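Local coordinates for YflH protein (PDB 3D0W), which is of unknown function but belongs to the DUF3243 family and folds as a small all-helical protein that pairs with a second copy of itself, at residues K55-L60 against H92-L97. Residues are numbered along the deposited sequence; the frame is centred on the assembly and turned at random.
Sequences KSAAIL and HLAQLL
A57 and A94 meet where helix 56-65 crosses helix 87-101, their CA atoms 5.0 Å apart and each methyl aimed at the other helix. The A94 methyl sits closer to the A57 carbonyl than to the A57 methyl: A94 CB lies 3.6 Å from A57 O, against 4.2 Å to A57 CB. Such small side chains are consistent with the close approach of the short segments, 8.4 Å between axes at a steep 112°. One turn further along both helices, L60 meets L97 chiefly through CD1, which lies across the L97 side chain, 3.8 Å from L97 CD2, and also against A94 O. L97 CG anti to its backbone N (chi1 -162°) and L60 CG beside its own (chi1 -68°) bring these branches together. At the more exposed margin the aliphatic part of Q95 flanks A57, Q95 CG standing 4.4 Å from A57 CB, while its amide NE2 turns back to E91 O in a weak hydrogen bond. The contact is van der Waals packing, mostly of apolar side chains. Helix 23-48 packs against both segments, L60 on V40 and L97 on L36; L97 also touches L78 of helix 73-84 and L81 of the second subunit, bringing the crossing up to the dimer interface.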
loop_
_atom_site.group_PDB
_atom_site.type_symbol
_atom_site.label_atom_id
_atom_site.label_comp_id
_atom_site.label_asym_id
_atom_site.label_seq_id
_atom_site.Cartn_x
_atom_site.Cartn_y
_atom_site.Cartn_z
ATOM N N LYS A 55 13.011 5.835 -15.441
ATOM C CA LYS A 55 12.072 4.785 -15.067
ATOM C C LYS A 55 10.978 5.301 -14.141
ATOM O O LYS A 55 11.222 6.145 -13.278
ATOM C CB LYS A 55 12.806 3.622 -14.396
ATOM C CG LYS A 55 13.346 2.587 -15.378
ATOM C CD LYS A 55 13.932 1.397 -14.638
ATOM C CE LYS A 55 14.090 0.177 -15.540
ATOM N NZ LYS A 55 15.039 0.402 -16.667
ATOM N N SER A 56 9.768 4.794 -14.335
ATOM C CA SER A 56 8.630 5.186 -13.518
ATOM C C SER A 56 8.869 4.881 -12.041
ATOM O O SER A 56 8.494 5.670 -11.171
ATOM C CB SER A 56 7.374 4.455 -13.988
ATOM O OG SER A 56 7.125 4.717 -15.360
ATOM N N ALA A 57 9.496 3.738 -11.760
ATOM C CA ALA A 57 9.757 3.344 -10.379
ATOM C C ALA A 57 10.713 4.317 -9.696
ATOM O O ALA A 57 10.586 4.581 -8.503
ATOM C CB ALA A 57 10.316 1.921 -10.323
ATOM N N ALA A 58 11.660 4.858 -10.455
ATOM C CA ALA A 58 12.614 5.814 -9.897
ATOM C C ALA A 58 11.875 7.099 -9.538
ATOM O O ALA A 58 12.090 7.678 -8.474
ATOM C CB ALA A 58 13.725 6.105 -10.905
ATOM N N ILE A 59 10.985 7.531 -10.428
ATOM C CA ILE A 59 10.212 8.742 -10.199
ATOM C C ILE A 59 9.275 8.599 -8.999
ATOM O O ILE A 59 9.201 9.493 -8.153
ATOM C CB ILE A 59 9.405 9.118 -11.454
ATOM C CG1 ILE A 59 10.371 9.456 -12.599
ATOM C CG2 ILE A 59 8.500 10.303 -11.156
ATOM C CD1 ILE A 59 9.708 9.489 -13.982
ATOM N N LEU A 60 8.564 7.479 -8.909
ATOM C CA LEU A 60 7.659 7.270 -7.783
ATOM C C LEU A 60 8.450 7.138 -6.478
ATOM O O LEU A 60 7.984 7.556 -5.420
ATOM C CB LEU A 60 6.778 6.030 -8.022
ATOM C CG LEU A 60 5.754 6.186 -9.159
ATOM C CD1 LEU A 60 4.881 4.945 -9.284
ATOM C CD2 LEU A 60 4.875 7.403 -8.875
ATOM N N HIS A 92 10.951 -2.563 -4.606
ATOM C CA HIS A 92 9.846 -3.431 -4.995
ATOM C C HIS A 92 8.467 -2.783 -4.853
ATOM O O HIS A 92 7.591 -2.999 -5.697
ATOM C CB HIS A 92 9.897 -4.743 -4.205
ATOM C CG HIS A 92 11.039 -5.631 -4.598
ATOM N ND1 HIS A 92 11.244 -6.873 -4.040
ATOM C CD2 HIS A 92 12.030 -5.459 -5.506
ATOM C CE1 HIS A 92 12.311 -7.431 -4.586
ATOM N NE2 HIS A 92 12.806 -6.593 -5.479
ATOM N N LEU A 93 8.268 -1.990 -3.802
ATOM C CA LEU A 93 6.984 -1.321 -3.613
ATOM C C LEU A 93 6.772 -0.262 -4.701
ATOM O O LEU A 93 5.640 -0.034 -5.149
ATOM C CB LEU A 93 6.904 -0.660 -2.234
ATOM C CG LEU A 93 5.622 0.142 -1.962
ATOM C CD1 LEU A 93 4.396 -0.773 -1.996
ATOM C CD2 LEU A 93 5.732 0.825 -0.612
ATOM N N ALA A 94 7.856 0.394 -5.107
ATOM C CA ALA A 94 7.781 1.404 -6.161
ATOM C C ALA A 94 7.418 0.713 -7.476
ATOM O O ALA A 94 6.659 1.253 -8.285
ATOM C CB ALA A 94 9.106 2.114 -6.308
ATOM N N GLN A 95 7.967 -0.482 -7.681
ATOM C CA GLN A 95 7.691 -1.259 -8.896
ATOM C C GLN A 95 6.219 -1.663 -8.929
ATOM O O GLN A 95 5.555 -1.569 -9.971
ATOM C CB GLN A 95 8.555 -2.523 -8.928
ATOM C CG GLN A 95 10.057 -2.289 -9.089
ATOM C CD GLN A 95 10.868 -3.562 -8.834
ATOM O OE1 GLN A 95 10.547 -4.631 -9.359
ATOM N NE2 GLN A 95 11.922 -3.448 -8.026
ATOM N N LEU A 96 5.703 -2.102 -7.782
ATOM C CA LEU A 96 4.307 -2.527 -7.693
ATOM C C LEU A 96 3.377 -1.341 -7.934
ATOM O O LEU A 96 2.337 -1.468 -8.591
ATOM C CB LEU A 96 4.026 -3.148 -6.316
ATOM C CG LEU A 96 2.710 -3.915 -6.164
ATOM C CD1 LEU A 96 2.683 -5.069 -7.168
ATOM C CD2 LEU A 96 2.561 -4.444 -4.746
ATOM N N LEU A 97 3.759 -0.187 -7.399
ATOM C CA LEU A 97 2.975 1.028 -7.561
ATOM C C LEU A 97 2.914 1.449 -9.033
ATOM O O LEU A 97 1.924 2.028 -9.472
ATOM C CB LEU A 97 3.574 2.166 -6.727
ATOM C CG LEU A 97 2.618 3.334 -6.465
ATOM C CD1 LEU A 97 1.539 2.867 -5.503
ATOM C CD2 LEU A 97 3.372 4.530 -5.876
#